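Local coordinates for isomaltose glucohydrolase (PDB 5Z3E), which hydrolyses the alpha-1,6-glucosidic linkage of isomaltose from the non-reducing end, releasing beta-D-glucose and D-glucose inside the cell, at residues 51-54 with 58-61; 80-85 with 164-169; 159-164 with 216-221. The protein carries 1 engineered substitution. One frame throughout, in Å; residues are numbered along the deposited sequence.

Contact 1 (51-54 with 58-61)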
loop_
_atom_site.group_PDB
_atom_site.type_symbol
_atom_site.label_atom_id
_atom_site.label_comp_id
_atom_site.label_asym_id
_atom_site.label_seq_id
_atom_site.Cartn_x
_atom_site.Cartn_y
_atom_site.Cartn_z
ATOM N N ARG A 51 11.550 -1.723 16.250
ATOM C CA ARG A 51 11.370 -2.438 17.499
ATOM C C ARG A 51 10.336 -3.531 17.350
ATOM O O ARG A 51 10.471 -4.598 17.946
ATOM C CB ARG A 51 10.914 -1.467 18.587
ATOM C CG ARG A 51 10.842 -2.184 19.901
ATOM C CD ARG A 51 9.498 -2.376 20.500
ATOM N NE ARG A 51 8.840 -1.089 20.793
ATOM C CZ ARG A 51 7.733 -0.958 21.529
ATOM N NH1 ARG A 51 7.123 0.246 21.612
ATOM N NH2 ARG A 51 7.250 -1.987 22.241
ATOM N N HIS A 52 9.295 -3.293 16.567
ATOM C CA HIS A 52 8.213 -4.257 16.426
ATOM C C HIS A 52 8.410 -5.270 15.313
ATOM O O HIS A 52 7.654 -6.235 15.216
ATOM C CB HIS A 52 6.877 -3.538 16.276
ATOM C CG HIS A 52 6.384 -2.929 17.525
ATOM N ND1 HIS A 52 5.958 -3.689 18.577
ATOM C CD2 HIS A 52 6.320 -1.644 17.894
ATOM C CE1 HIS A 52 5.608 -2.872 19.548
ATOM N NE2 HIS A 52 5.809 -1.632 19.161
ATOM N N GLN A 53 9.388 -5.048 14.444
ATOM C CA GLN A 53 9.696 -6.034 13.411
ATOM C C GLN A 53 9.927 -7.396 14.063
ATOM O O GLN A 53 10.623 -7.516 15.060
ATOM C CB GLN A 53 10.911 -5.590 12.625
ATOM C CG GLN A 53 11.247 -6.466 11.424
ATOM C CD GLN A 53 12.298 -5.845 10.535
ATOM O OE1 GLN A 53 13.060 -4.976 10.966
ATOM N NE2 GLN A 53 12.356 -6.286 9.289
ATOM N N ASP A 54 9.295 -8.437 13.524
ATOM C CA ASP A 54 9.411 -9.787 14.047
ATOM C C ASP A 54 10.817 -10.278 13.865
ATOM O O ASP A 54 11.525 -9.876 12.906
ATOM C CB ASP A 54 8.397 -10.714 13.387
ATOM C CG ASP A 54 8.451 -12.125 13.960
ATOM O OD1 ASP A 54 8.049 -12.308 15.131
ATOM O OD2 ASP A 54 8.938 -13.040 13.265
ATOM N N ALA A 58 9.330 -10.117 9.330
ATOM C CA ALA A 58 8.060 -9.504 8.975
ATOM C C ALA A 58 7.841 -8.222 9.771
ATOM O O ALA A 58 8.193 -8.123 10.947
ATOM C CB ALA A 58 6.871 -10.446 9.291
ATOM N N TYR A 59 7.204 -7.242 9.139
ATOM C CA TYR A 59 6.653 -6.100 9.873
ATOM C C TYR A 59 5.214 -6.440 10.251
ATOM O O TYR A 59 4.409 -6.722 9.385
ATOM C CB TYR A 59 6.668 -4.809 9.058
ATOM C CG TYR A 59 8.040 -4.280 8.705
ATOM C CD1 TYR A 59 8.976 -3.962 9.679
ATOM C CD2 TYR A 59 8.394 -4.054 7.375
ATOM C CE1 TYR A 59 10.208 -3.447 9.346
ATOM C CE2 TYR A 59 9.615 -3.533 7.037
ATOM C CZ TYR A 59 10.536 -3.233 8.014
ATOM O OH TYR A 59 11.742 -2.719 7.614
ATOM N N PRO A 60 4.868 -6.375 11.549
ATOM C CA PRO A 60 3.459 -6.545 11.913
ATOM C C PRO A 60 2.672 -5.323 11.472
ATOM O O PRO A 60 3.197 -4.237 11.361
ATOM C CB PRO A 60 3.518 -6.629 13.428
ATOM C CG PRO A 60 4.686 -5.752 13.795
ATOM C CD PRO A 60 5.714 -6.039 12.718
ATOM N N ALA A 61 1.383 -5.497 11.274
ATOM C CA ALA A 61 0.554 -4.342 10.944
ATOM C C ALA A 61 0.324 -3.466 12.167
ATOM O O ALA A 61 0.375 -2.219 12.068
ATOM C CB ALA A 61 -0.784 -4.787 10.369
HETATM O O HOH W 1 8.812 -12.773 10.567
#
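The tight loop that follows helix 32-52 is closed where D54 meets A58, while Q53 and H52 settle against Y59 and P60. Just beyond Q53, the first residue to leave helical geometry, the amide N of D54 donates to A58 O at 2.8 Å, with an N-H...O angle of 160°. A water bridges the same ends, donating to D54 OD2 and accepting from A58 N; an aspartate suits the turn because OD2 also takes the amide of G56. The side chain of Q53 runs out extended, CG anti to the backbone N (chi1 -174°), and crosses the Y59 ring obliquely, CB and CG near CD1 and the amide near CE1. The amide is tilted by only 28° from the ring plane, with Q53 CD 3.4 Å from Y59 CE1. Both ends of that amide are engaged, OE1 with S92 OG and NE2 with G57 O, and Y59 OH also bonds to S92 OG. Shortening Q53 to an alanine removes the amide packed against Y59 CE1 and is likely to leave G57 O and S92 OG without that partner. P60, which lacks an N-H to donate, lays its ring carbons against the helix end, P60 CD 3.2 Å from H52 O. Helix 90-105 lies on one flank, with F96 at a shallow angle to the Y59 ring, W99 on A58 and R95 on Q53, and helix 74-87 also packs on Y59 through T80, A81 and I84.

Contact 2 (80-85 with 164-169)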
loop_
_atom_site.group_PDB
_atom_site.type_symbol
_atom_site.label_atom_id
_atom_site.label_comp_id
_atom_site.label_asym_id
_atom_site.label_seq_id
_atom_site.Cartn_x
_atom_site.Cartn_y
_atom_site.Cartn_z
ATOM N N THR A 80 5.768 0.184 4.613
ATOM C CA THR A 80 6.624 0.303 5.776
ATOM C C THR A 80 8.078 0.153 5.372
ATOM O O THR A 80 8.940 0.956 5.744
ATOM C CB THR A 80 6.208 -0.704 6.870
ATOM O OG1 THR A 80 4.862 -0.439 7.286
ATOM C CG2 THR A 80 7.080 -0.632 8.084
ATOM N N ALA A 81 8.367 -0.894 4.594
ATOM C CA ALA A 81 9.716 -1.156 4.138
ATOM C C ALA A 81 10.280 -0.030 3.299
ATOM O O ALA A 81 11.472 0.271 3.370
ATOM C CB ALA A 81 9.757 -2.466 3.344
ATOM N N GLU A 82 9.445 0.597 2.462
ATOM C CA GLU A 82 9.893 1.723 1.651
ATOM C C GLU A 82 10.259 2.913 2.531
ATOM O O GLU A 82 11.272 3.572 2.281
ATOM C CB GLU A 82 8.815 2.086 0.619
ATOM C CG GLU A 82 9.088 3.349 -0.169
ATOM C CD GLU A 82 10.305 3.357 -1.082
ATOM O OE1 GLU A 82 11.048 2.358 -1.170
ATOM O OE2 GLU A 82 10.506 4.435 -1.717
ATOM N N GLY A 83 9.457 3.207 3.544
ATOM C CA GLY A 83 9.832 4.266 4.477
ATOM C C GLY A 83 11.140 3.994 5.171
ATOM O O GLY A 83 11.984 4.877 5.314
ATOM N N ILE A 84 11.345 2.742 5.603
ATOM C CA ILE A 84 12.565 2.356 6.287
ATOM C C ILE A 84 13.773 2.419 5.350
ATOM O O ILE A 84 14.867 2.838 5.746
ATOM C CB ILE A 84 12.388 0.955 6.913
ATOM C CG1 ILE A 84 11.366 0.987 8.057
ATOM C CG2 ILE A 84 13.710 0.345 7.354
ATOM C CD1 ILE A 84 11.788 1.821 9.275
ATOM N N SER A 85 13.587 1.994 4.104
ATOM C CA SER A 85 14.646 2.044 3.111
ATOM C C SER A 85 15.065 3.482 2.819
ATOM O O SER A 85 16.258 3.798 2.753
ATOM C CB SER A 85 14.176 1.352 1.829
ATOM O OG SER A 85 15.168 1.433 0.827
ATOM N N ALA A 164 16.233 -2.125 -3.877
ATOM C CA ALA A 164 17.472 -2.565 -4.471
ATOM C C ALA A 164 18.112 -1.486 -5.319
ATOM O O ALA A 164 19.345 -1.341 -5.330
ATOM C CB ALA A 164 17.259 -3.832 -5.280
ATOM N N ALA A 165 17.313 -0.731 -6.050
ATOM C CA ALA A 165 17.859 0.368 -6.846
ATOM C C ALA A 165 18.443 1.442 -5.954
ATOM O O ALA A 165 19.522 1.976 -6.232
ATOM C CB ALA A 165 16.778 0.957 -7.741
ATOM N N ARG A 166 17.754 1.790 -4.873
ATOM C CA ARG A 166 18.205 2.850 -3.979
ATOM C C ARG A 166 19.561 2.528 -3.385
ATOM O O ARG A 166 20.414 3.405 -3.253
ATOM C CB ARG A 166 17.178 3.040 -2.867
ATOM C CG ARG A 166 17.570 4.082 -1.830
ATOM C CD ARG A 166 16.475 4.306 -0.797
ATOM N NE ARG A 166 15.310 4.934 -1.432
ATOM C CZ ARG A 166 14.113 4.382 -1.617
ATOM N NH1 ARG A 166 13.202 5.033 -2.308
ATOM N NH2 ARG A 166 13.823 3.188 -1.132
ATOM N N HIS A 167 19.753 1.273 -2.992
ATOM C CA HIS A 167 20.916 0.886 -2.214
ATOM C C HIS A 167 21.927 0.057 -2.975
ATOM O O HIS A 167 22.901 -0.427 -2.398
ATOM C CB HIS A 167 20.470 0.219 -0.922
ATOM C CG HIS A 167 19.757 1.166 -0.009
ATOM N ND1 HIS A 167 20.397 2.229 0.604
ATOM C CD2 HIS A 167 18.449 1.249 0.350
ATOM C CE1 HIS A 167 19.515 2.894 1.328
ATOM N NE2 HIS A 167 18.327 2.329 1.200
ATOM N N GLY A 168 21.744 -0.083 -4.284
ATOM C CA GLY A 168 22.723 -0.773 -5.107
ATOM C C GLY A 168 22.845 -2.256 -4.822
ATOM O O GLY A 168 23.932 -2.799 -4.833
ATOM N N LEU A 169 21.705 -2.928 -4.599
ATOM C CA LEU A 169 21.689 -4.323 -4.175
ATOM C C LEU A 169 21.374 -5.246 -5.332
ATOM O O LEU A 169 20.652 -4.897 -6.254
ATOM C CB LEU A 169 20.669 -4.526 -3.070
ATOM C CG LEU A 169 20.781 -3.540 -1.906
ATOM C CD1 LEU A 169 19.667 -3.782 -0.905
ATOM C CD2 LEU A 169 22.144 -3.613 -1.248
#
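R166 reaches across from helix 151-167 to E82 and S85 on helix 74-87. Its CB already heads for the partner helix, and CG passes over one face of the neighbouring H167 ring, offset toward the rim. The chain stays extended through R166 CD, 3.5 Å from S85 OG, then bends at chi3 (-67°), turning the guanidinium toward E82. There the grip is end-on: R166 NH1 reaches E82 OE2 at 2.8 Å, from the syn side but tilted out of the carboxylate plane, and R166 NH2 reaches E82 OE1 at 2.9 Å from above that plane. The two flat groups are 53° apart, giving a twisted salt bridge. R166 NH2 also donates to S85 OG at 3.0 Å, within the guanidinium plane. Arginine suits the place because its ends can serve a carboxylate and a hydroxyl together. H167 NE2 donates to S85 O at 3.0 Å, the acceptor in the imidazole plane. E82 OE2 also pairs with R86 NE, so the buried carboxylate lies between two arginines, which would probably favour its charged form; S85 OG also bonds H163 ND1. The pair lies beside helix 90-105, whose V90 packs on H167 and whose F96 and H97 touch A81.

Contact 3 (159-164 with 216-221)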
loop_
_atom_site.group_PDB
_atom_site.type_symbol
_atom_site.label_atom_id
_atom_site.label_comp_id
_atom_site.label_asym_id
_atom_site.label_seq_id
_atom_site.Cartn_x
_atom_site.Cartn_y
_atom_site.Cartn_z
ATOM N N SER A 159 8.184 -2.478 -4.115
ATOM C CA SER A 159 9.009 -2.163 -2.960
ATOM C C SER A 159 10.413 -2.751 -3.075
ATOM O O SER A 159 11.414 -2.070 -2.815
ATOM C CB SER A 159 8.308 -2.639 -1.696
ATOM O OG SER A 159 9.101 -2.524 -0.554
ATOM N N VAL A 160 10.508 -4.026 -3.414
ATOM C CA VAL A 160 11.816 -4.678 -3.424
ATOM C C VAL A 160 12.687 -4.123 -4.542
ATOM O O VAL A 160 13.881 -3.896 -4.346
ATOM C CB VAL A 160 11.677 -6.228 -3.439
ATOM C CG1 VAL A 160 11.148 -6.783 -4.749
ATOM C CG2 VAL A 160 13.005 -6.868 -3.083
ATOM N N VAL A 161 12.108 -3.866 -5.718
ATOM C CA VAL A 161 12.875 -3.275 -6.810
ATOM C C VAL A 161 13.358 -1.894 -6.417
ATOM O O VAL A 161 14.518 -1.525 -6.661
ATOM C CB VAL A 161 12.032 -3.242 -8.093
ATOM C CG1 VAL A 161 12.719 -2.406 -9.174
ATOM C CG2 VAL A 161 11.787 -4.650 -8.612
ATOM N N THR A 162 12.484 -1.095 -5.827
ATOM C CA THR A 162 12.829 0.282 -5.455
ATOM C C THR A 162 13.943 0.290 -4.421
ATOM O O THR A 162 14.891 1.093 -4.501
ATOM C CB THR A 162 11.580 1.022 -4.952
ATOM O OG1 THR A 162 10.608 1.046 -5.990
ATOM C CG2 THR A 162 11.881 2.452 -4.561
ATOM N N HIS A 163 13.862 -0.599 -3.434
ATOM C CA HIS A 163 14.891 -0.725 -2.408
ATOM C C HIS A 163 16.237 -1.113 -3.004
ATOM O O HIS A 163 17.268 -0.531 -2.681
ATOM C CB HIS A 163 14.419 -1.760 -1.391
ATOM C CG HIS A 163 15.436 -2.100 -0.364
ATOM N ND1 HIS A 163 15.927 -1.161 0.528
ATOM C CD2 HIS A 163 16.048 -3.277 -0.105
ATOM C CE1 HIS A 163 16.800 -1.789 1.289
ATOM N NE2 HIS A 163 16.901 -3.068 0.936
ATOM N N ALA A 164 16.233 -2.125 -3.877
ATOM C CA ALA A 164 17.472 -2.565 -4.471
ATOM C C ALA A 164 18.112 -1.486 -5.319
ATOM O O ALA A 164 19.345 -1.341 -5.330
ATOM C CB ALA A 164 17.259 -3.832 -5.280
ATOM N N LEU A 216 4.578 -4.565 -11.734
ATOM C CA LEU A 216 4.951 -5.089 -13.041
ATOM C C LEU A 216 5.863 -4.148 -13.799
ATOM O O LEU A 216 6.828 -4.583 -14.429
ATOM C CB LEU A 216 3.704 -5.434 -13.847
ATOM C CG LEU A 216 2.855 -6.582 -13.314
ATOM C CD1 LEU A 216 1.652 -6.785 -14.217
ATOM C CD2 LEU A 216 3.640 -7.873 -13.152
ATOM N N VAL A 217 5.581 -2.839 -13.765
ATOM C CA VAL A 217 6.464 -1.892 -14.423
ATOM C C VAL A 217 7.819 -1.874 -13.711
ATOM O O VAL A 217 8.861 -1.776 -14.380
ATOM C CB VAL A 217 5.831 -0.497 -14.528
ATOM C CG1 VAL A 217 6.823 0.532 -15.022
ATOM C CG2 VAL A 217 4.624 -0.540 -15.443
ATOM N N ALA A 218 7.829 -1.980 -12.386
ATOM C CA ALA A 218 9.093 -1.978 -11.667
ATOM C C ALA A 218 9.979 -3.128 -12.144
ATOM O O ALA A 218 11.163 -2.919 -12.431
ATOM C CB ALA A 218 8.854 -2.049 -10.174
ATOM N N VAL A 219 9.458 -4.346 -12.229
ATOM C CA VAL A 219 10.311 -5.445 -12.665
ATOM C C VAL A 219 10.583 -5.407 -14.157
ATOM O O VAL A 219 11.687 -5.768 -14.584
ATOM C CB VAL A 219 9.763 -6.846 -12.241
ATOM C CG1 VAL A 219 9.764 -6.985 -10.735
ATOM C CG2 VAL A 219 8.396 -7.159 -12.819
ATOM N N GLY A 220 9.627 -4.967 -14.973
ATOM C CA GLY A 220 9.800 -4.963 -16.407
ATOM C C GLY A 220 10.737 -3.904 -16.938
ATOM O O GLY A 220 11.195 -3.992 -18.079
ATOM N N THR A 221 11.050 -2.894 -16.117
ATOM C CA THR A 221 11.987 -1.830 -16.474
ATOM C C THR A 221 13.272 -1.909 -15.671
ATOM O O THR A 221 14.094 -1.025 -15.738
ATOM C CB THR A 221 11.364 -0.447 -16.323
ATOM O OG1 THR A 221 11.073 -0.186 -14.947
ATOM C CG2 THR A 221 10.142 -0.262 -17.175
#
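In V161, chi1 of 170° places CG1 across from its backbone N and CG2 beside that N, so that the branches part toward A218 and V219. V219 in turn has chi1 of -65°, which carries its CG1 away from its own carbonyl carbon to meet V161. The two valines cross at about a right angle, V161 CG2 lying 3.7 Å from V219 CG1. The other branch, V161 CG1, rests 3.6 Å from the backbone O of A218. Between these touches V161 CB and A218 CB face each other at 4.0 Å.

V161 CA and A218 CA are 6.3 Å apart, a close approach between the helices that the small methyl of alanine permits. A beta-branched valine opposite is wide enough to touch two successive residues at once. V219, branched in the same way, meets it with a methyl held close to its own backbone, which suits so short a distance between the helices. No hydrogen bond joins the segments, so the contact is van der Waals throughout.

In this mostly helical fold, consistent with the (alpha/alpha)6 barrel of family 15, helix 206-220 has helix 231-248 beside it, where T234 touches V219 and L216, while helix 151-167 presents V160 to H97 of helix 90-105.

From the N terminus, contact 1 comes first and closes a loop with only three residues between its segments, complete before contact 2 opens. Contacts 2 and 3 span longer stretches, 78 and 51 residues, and cross: 159-164 begins contact 3 before 164-169 ends contact 2, with A164 common to both. Helix 151-167 is therefore the shared element, joined on one side to helix 74-87 and on another to helix 206-220. Contact 1 reaches this system through Y59, which packs on T80, A81 and I84, and contact 2 meets contact 3 again where E82 OE1 lies against T162 CG2. Together they link helix 32-52, its following loop and three later helices.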